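Local coordinates for enterobactin biosynthesis protein YbdZ (Escherichia coli, PDB 5JA1) that takes part in enterobactin biosynthesis as an MbtH-like partner of the synthetase EntF, supporting its catalytic function and the adenylation of amino acids, at residues A15-R20 with V42-S47; F26-Q31 with Q53-H58. All blocks are in the same frame, centred on the assembly; numbering follows the deposited sequence.

Contact 1. Residues A15-R20 with V42-S47; sequences AFYILR and VCQPQS
With CG beside the backbone N and anti to the carbonyl carbon (chi1 -62°), the Tyr17 ring lies alongside Pro45, both side chains pointing the same way. Ile18 has the same choice for CG1 (chi1 -58°), which sets CG1 against Cys43 CB at 3.9 Å; the 3.8 Å contact of Ile18 CB with Cys43 CB follows from the paired backbones. These pairs sit on an antiparallel pairing of strand 16-20 with residues 42-47, the run that leaves edge strand 40-42 of the MbtH-like sheet and leads to helix 48-58. A classic beta bulge interrupts it: Val42 and Cys43 both face Ile18, whose O accepts from Val42 N at 2.8 Å and, more weakly, from Cys43 N at 3.3 Å. Ile18 N returns a weak bond to Cys43 O. Farther along, Phe16 and Gln46 form a hydrogen-bonded pair: Phe16 N reaches Gln46 O at 3.1 Å, and Gln46 N reaches Phe16 O at 3.0 Å. Between the Phe16-Gln46 and Ile18-Cys43 pairs the register shifts by one, and the chain turns corners at Cys43 and Pro45. Pro45 CG stands over the centre of the Tyr17 ring, 13° off its normal, a CH-pi contact. A serine at Tyr17 would probably leave Pro45 CG and CD without the ring they pack on and open a gap beside Ile41 and Leu35, which the ring also touches. Ile18 and Cys43 touch Trp54 of helix 48-58. Near the end of the pairing, Val42 CG2 packs against Arg20 CB at 3.6 Å.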
# COMPACT_ATOMS: atom_id res chain seq x y z
N ALA B 15 24.77 -16.64 -8.85
CA ALA B 15 25.87 -16.05 -9.60
C ALA B 15 25.32 -14.97 -10.53
O ALA B 15 24.19 -15.07 -11.01
CB ALA B 15 26.62 -17.11 -10.40
N PHE B 16 26.12 -13.94 -10.77
CA PHE B 16 25.66 -12.79 -11.52
C PHE B 16 26.75 -12.27 -12.44
O PHE B 16 27.89 -12.06 -12.00
CB PHE B 16 25.21 -11.66 -10.58
CG PHE B 16 24.03 -12.03 -9.72
CD1 PHE B 16 22.74 -11.87 -10.19
CD2 PHE B 16 24.22 -12.53 -8.45
CE1 PHE B 16 21.65 -12.20 -9.40
CE2 PHE B 16 23.14 -12.87 -7.65
CZ PHE B 16 21.85 -12.70 -8.13
N TYR B 17 26.40 -12.05 -13.70
CA TYR B 17 27.22 -11.23 -14.57
C TYR B 17 27.22 -9.78 -14.08
O TYR B 17 26.36 -9.37 -13.29
CB TYR B 17 26.71 -11.25 -16.01
CG TYR B 17 26.70 -12.60 -16.71
CD1 TYR B 17 27.80 -13.03 -17.44
CD2 TYR B 17 25.58 -13.42 -16.66
CE1 TYR B 17 27.79 -14.25 -18.09
CE2 TYR B 17 25.57 -14.64 -17.31
CZ TYR B 17 26.67 -15.05 -18.02
OH TYR B 17 26.66 -16.27 -18.66
N ILE B 18 28.17 -9.01 -14.57
CA ILE B 18 28.16 -7.56 -14.41
C ILE B 18 28.22 -6.95 -15.80
O ILE B 18 29.22 -7.12 -16.52
CB ILE B 18 29.32 -7.06 -13.53
CG1 ILE B 18 29.25 -7.72 -12.15
CG2 ILE B 18 29.26 -5.54 -13.40
CD1 ILE B 18 30.22 -7.14 -11.15
N LEU B 19 27.16 -6.26 -16.19
CA LEU B 19 27.00 -5.71 -17.53
C LEU B 19 27.18 -4.20 -17.51
O LEU B 19 27.11 -3.56 -16.46
CB LEU B 19 25.63 -6.08 -18.11
CG LEU B 19 25.20 -7.54 -17.95
CD1 LEU B 19 23.86 -7.77 -18.64
CD2 LEU B 19 26.25 -8.50 -18.50
N ARG B 20 27.40 -3.64 -18.70
CA ARG B 20 27.64 -2.21 -18.83
C ARG B 20 27.09 -1.72 -20.16
O ARG B 20 27.32 -2.36 -21.20
CB ARG B 20 29.14 -1.89 -18.74
CG ARG B 20 29.48 -0.42 -18.91
CD ARG B 20 30.98 -0.22 -19.00
NE ARG B 20 31.34 1.20 -19.07
CZ ARG B 20 31.40 1.89 -20.20
NH1 ARG B 20 31.14 1.31 -21.36
NH2 ARG B 20 31.74 3.18 -20.17
N VAL B 42 31.08 -7.39 -18.59
CA VAL B 42 32.31 -6.88 -18.01
C VAL B 42 32.97 -7.92 -17.11
O VAL B 42 34.16 -8.21 -17.24
CB VAL B 42 32.04 -5.57 -17.24
CG1 VAL B 42 33.31 -5.09 -16.56
CG2 VAL B 42 31.50 -4.51 -18.18
N CYS B 43 32.20 -8.51 -16.20
CA CYS B 43 32.68 -9.55 -15.30
C CYS B 43 31.93 -10.84 -15.56
O CYS B 43 30.73 -10.83 -15.85
CB CYS B 43 32.52 -9.15 -13.83
SG CYS B 43 33.78 -8.03 -13.19
N GLN B 44 32.65 -11.96 -15.47
CA GLN B 44 32.01 -13.26 -15.51
C GLN B 44 31.22 -13.48 -14.22
O GLN B 44 31.42 -12.76 -13.24
CB GLN B 44 33.07 -14.35 -15.70
CG GLN B 44 33.90 -14.19 -16.97
CD GLN B 44 33.05 -14.19 -18.23
OE1 GLN B 44 32.02 -14.87 -18.31
NE2 GLN B 44 33.47 -13.42 -19.23
N PRO B 45 30.29 -14.45 -14.20
CA PRO B 45 29.45 -14.65 -13.01
C PRO B 45 30.22 -14.81 -11.71
O PRO B 45 31.08 -15.69 -11.58
CB PRO B 45 28.67 -15.93 -13.35
CG PRO B 45 28.55 -15.88 -14.83
CD PRO B 45 29.84 -15.28 -15.33
N GLN B 46 29.92 -13.95 -10.74
CA GLN B 46 30.56 -13.94 -9.43
C GLN B 46 29.50 -14.02 -8.34
O GLN B 46 28.29 -14.01 -8.61
CB GLN B 46 31.42 -12.69 -9.24
CG GLN B 46 32.60 -12.58 -10.19
CD GLN B 46 33.24 -11.20 -10.14
OE1 GLN B 46 32.69 -10.28 -9.54
NE2 GLN B 46 34.40 -11.06 -10.77
N SER B 47 29.95 -14.07 -7.09
CA SER B 47 29.05 -14.15 -5.95
C SER B 47 28.37 -12.81 -5.70
O SER B 47 28.70 -11.78 -6.30
CB SER B 47 29.82 -14.59 -4.70
OG SER B 47 28.99 -14.55 -3.55

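Contact 2. Residues F26-Q31 with Q53-H58; sequences FSLWPQ and QWLEAH
Phe26 presents a ring face to the six-membered ring of Trp54, whose CZ3 and CH2 edge comes down on it in an offset edge-to-face pair. The planes stand at 73° and the centroids are 5.3 Å apart; the nearest atoms are Phe26 CE1 and Trp54 CH2, at 3.5 Å. Leu55 packs nearer the strand backbone: its CD2 lies 3.7 Å from Phe26 CB, while its other methyl, CD1, meets Leu28 CD2 at 3.8 Å. One leucine thus spans two residues, Phe26 and Leu28, two apart on the strand. These contacts are apolar, with no hydrogen bond between the segments. They pack helix 48-58 over one face of the three-stranded antiparallel sheet of the MbtH-like fold, the local axes of strand 26-30 and helix 53-58 being 11.0 Å apart and nearly antiparallel at 170°. Trp54 reaches Phe26 because its CG is anti to the backbone N (chi1 -173°), which carries the indole out from the helix. His58 CG lies over one indole face, offset toward its rim, and Trp54 NE1 sits over the centre of the imidazole. His58 ND1 donates to Trp54 O at 3.3 Å, tilted from the carbonyl plane, and that oxygen also accepts from Ala57 N. Trp59 adds a second edge-to-face partner for Phe26, and Ile18 of the central strand touches Phe26, Leu28 and Trp54.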
# COMPACT_ATOMS: atom_id res chain seq x y z
N PHE B 26 26.14 0.23 -14.76
CA PHE B 26 26.39 -1.17 -14.45
C PHE B 26 25.13 -1.84 -13.95
O PHE B 26 24.38 -1.28 -13.14
CB PHE B 26 27.51 -1.30 -13.41
CG PHE B 26 28.87 -0.94 -13.93
CD1 PHE B 26 29.60 -1.85 -14.67
CD2 PHE B 26 29.40 0.31 -13.69
CE1 PHE B 26 30.85 -1.52 -15.16
CE2 PHE B 26 30.65 0.64 -14.18
CZ PHE B 26 31.37 -0.27 -14.91
N SER B 27 24.89 -3.05 -14.45
CA SER B 27 23.75 -3.86 -14.07
C SER B 27 24.21 -5.29 -13.82
O SER B 27 24.99 -5.85 -14.59
CB SER B 27 22.67 -3.86 -15.15
OG SER B 27 21.67 -4.83 -14.89
N LEU B 28 23.73 -5.87 -12.72
CA LEU B 28 23.91 -7.30 -12.50
C LEU B 28 22.90 -8.07 -13.34
O LEU B 28 21.78 -7.62 -13.56
CB LEU B 28 23.72 -7.64 -11.02
CG LEU B 28 24.59 -6.90 -10.01
CD1 LEU B 28 24.27 -7.37 -8.59
CD2 LEU B 28 26.07 -7.08 -10.32
N TRP B 29 23.32 -9.24 -13.82
CA TRP B 29 22.42 -10.11 -14.55
C TRP B 29 22.60 -11.53 -14.04
O TRP B 29 23.73 -12.04 -13.99
CB TRP B 29 22.64 -10.05 -16.06
CG TRP B 29 21.48 -10.61 -16.82
CD1 TRP B 29 21.44 -11.81 -17.47
CD2 TRP B 29 20.19 -10.02 -16.97
NE1 TRP B 29 20.20 -11.98 -18.04
CE2 TRP B 29 19.41 -10.90 -17.74
CE3 TRP B 29 19.62 -8.82 -16.53
CZ2 TRP B 29 18.09 -10.62 -18.08
CZ3 TRP B 29 18.30 -8.55 -16.87
CH2 TRP B 29 17.55 -9.45 -17.64
N PRO B 30 21.52 -12.20 -13.64
CA PRO B 30 21.65 -13.57 -13.12
C PRO B 30 22.13 -14.52 -14.20
O PRO B 30 21.72 -14.45 -15.36
CB PRO B 30 20.22 -13.91 -12.66
CG PRO B 30 19.34 -13.00 -13.44
CD PRO B 30 20.12 -11.74 -13.67
N GLN B 31 23.02 -15.43 -13.80
CA GLN B 31 23.65 -16.35 -14.74
C GLN B 31 22.62 -17.19 -15.49
O GLN B 31 22.84 -17.56 -16.65
CB GLN B 31 24.63 -17.25 -14.00
CG GLN B 31 25.43 -18.20 -14.88
CD GLN B 31 26.30 -19.14 -14.09
OE1 GLN B 31 26.15 -19.27 -12.87
NE2 GLN B 31 27.23 -19.81 -14.76
N GLN B 53 32.05 -6.23 -4.17
CA GLN B 53 33.43 -5.78 -4.01
C GLN B 53 33.96 -5.18 -5.31
O GLN B 53 34.73 -4.21 -5.28
CB GLN B 53 34.29 -6.95 -3.54
CG GLN B 53 35.73 -6.61 -3.23
CD GLN B 53 36.50 -7.80 -2.70
OE1 GLN B 53 35.93 -8.88 -2.53
NE2 GLN B 53 37.78 -7.62 -2.43
N TRP B 54 33.56 -5.74 -6.45
CA TRP B 54 34.01 -5.20 -7.74
C TRP B 54 33.35 -3.87 -8.04
O TRP B 54 34.01 -2.93 -8.51
CB TRP B 54 33.72 -6.21 -8.85
CG TRP B 54 34.31 -5.83 -10.18
CD1 TRP B 54 35.49 -6.25 -10.71
CD2 TRP B 54 33.73 -4.95 -11.15
NE1 TRP B 54 35.69 -5.69 -11.94
CE2 TRP B 54 34.62 -4.88 -12.24
CE3 TRP B 54 32.54 -4.20 -11.21
CZ2 TRP B 54 34.36 -4.11 -13.37
CZ3 TRP B 54 32.29 -3.43 -12.33
CH2 TRP B 54 33.20 -3.39 -13.39
N LEU B 55 32.04 -3.76 -7.78
CA LEU B 55 31.31 -2.55 -8.13
C LEU B 55 31.76 -1.35 -7.31
O LEU B 55 31.83 -0.23 -7.81
CB LEU B 55 29.81 -2.78 -7.96
CG LEU B 55 29.14 -3.63 -9.05
CD1 LEU B 55 27.85 -4.25 -8.54
CD2 LEU B 55 28.87 -2.78 -10.28
N GLU B 56 32.09 -1.57 -6.03
CA GLU B 56 32.53 -0.47 -5.18
C GLU B 56 33.90 0.06 -5.58
O GLU B 56 34.27 1.16 -5.15
CB GLU B 56 32.54 -0.91 -3.71
CG GLU B 56 31.15 -1.04 -3.11
CD GLU B 56 31.17 -1.58 -1.69
OE1 GLU B 56 32.24 -2.03 -1.24
OE2 GLU B 56 30.11 -1.54 -1.02
N ALA B 57 34.66 -0.68 -6.39
CA ALA B 57 35.99 -0.26 -6.81
C ALA B 57 36.06 0.20 -8.26
O ALA B 57 37.09 0.75 -8.66
CB ALA B 57 37.00 -1.40 -6.59
N HIS B 58 35.01 -0.01 -9.05
CA HIS B 58 35.04 0.34 -10.47
C HIS B 58 33.92 1.29 -10.89
O HIS B 58 33.89 1.69 -12.06
CB HIS B 58 34.98 -0.93 -11.33
CG HIS B 58 36.27 -1.69 -11.36
ND1 HIS B 58 36.72 -2.43 -10.28
CD2 HIS B 58 37.20 -1.83 -12.33
CE1 HIS B 58 37.87 -2.99 -10.59
NE2 HIS B 58 38.19 -2.64 -11.83

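How the contacts relate
The centres of contacts 1 and 2 lie about 6 Å apart, and their segments alternate along the chain. Strand 16-20 of contact 1 is the middle strand of the sheet, with strand 26-30 of contact 2 as its neighbour: Tyr17 N lies 2.7 Å from Trp29 O, and Leu19 N lies 2.7 Å from Ser27 O, both probable hydrogen bonds. Trp54 is the second junction. Besides its role in contact 2, the indole packs on contact 1, with Cys43 SG 3.3 Å from Trp54 NE1 and Val42 CG1 3.5 Å from Trp54 CZ2. Trp54 thus touches Phe26 on one outer strand and Val42 at the end of the other. Another protein chain reaches contact 2, making backbone hydrogen bonds with Leu28, whereas none in the assembly touches contact 1.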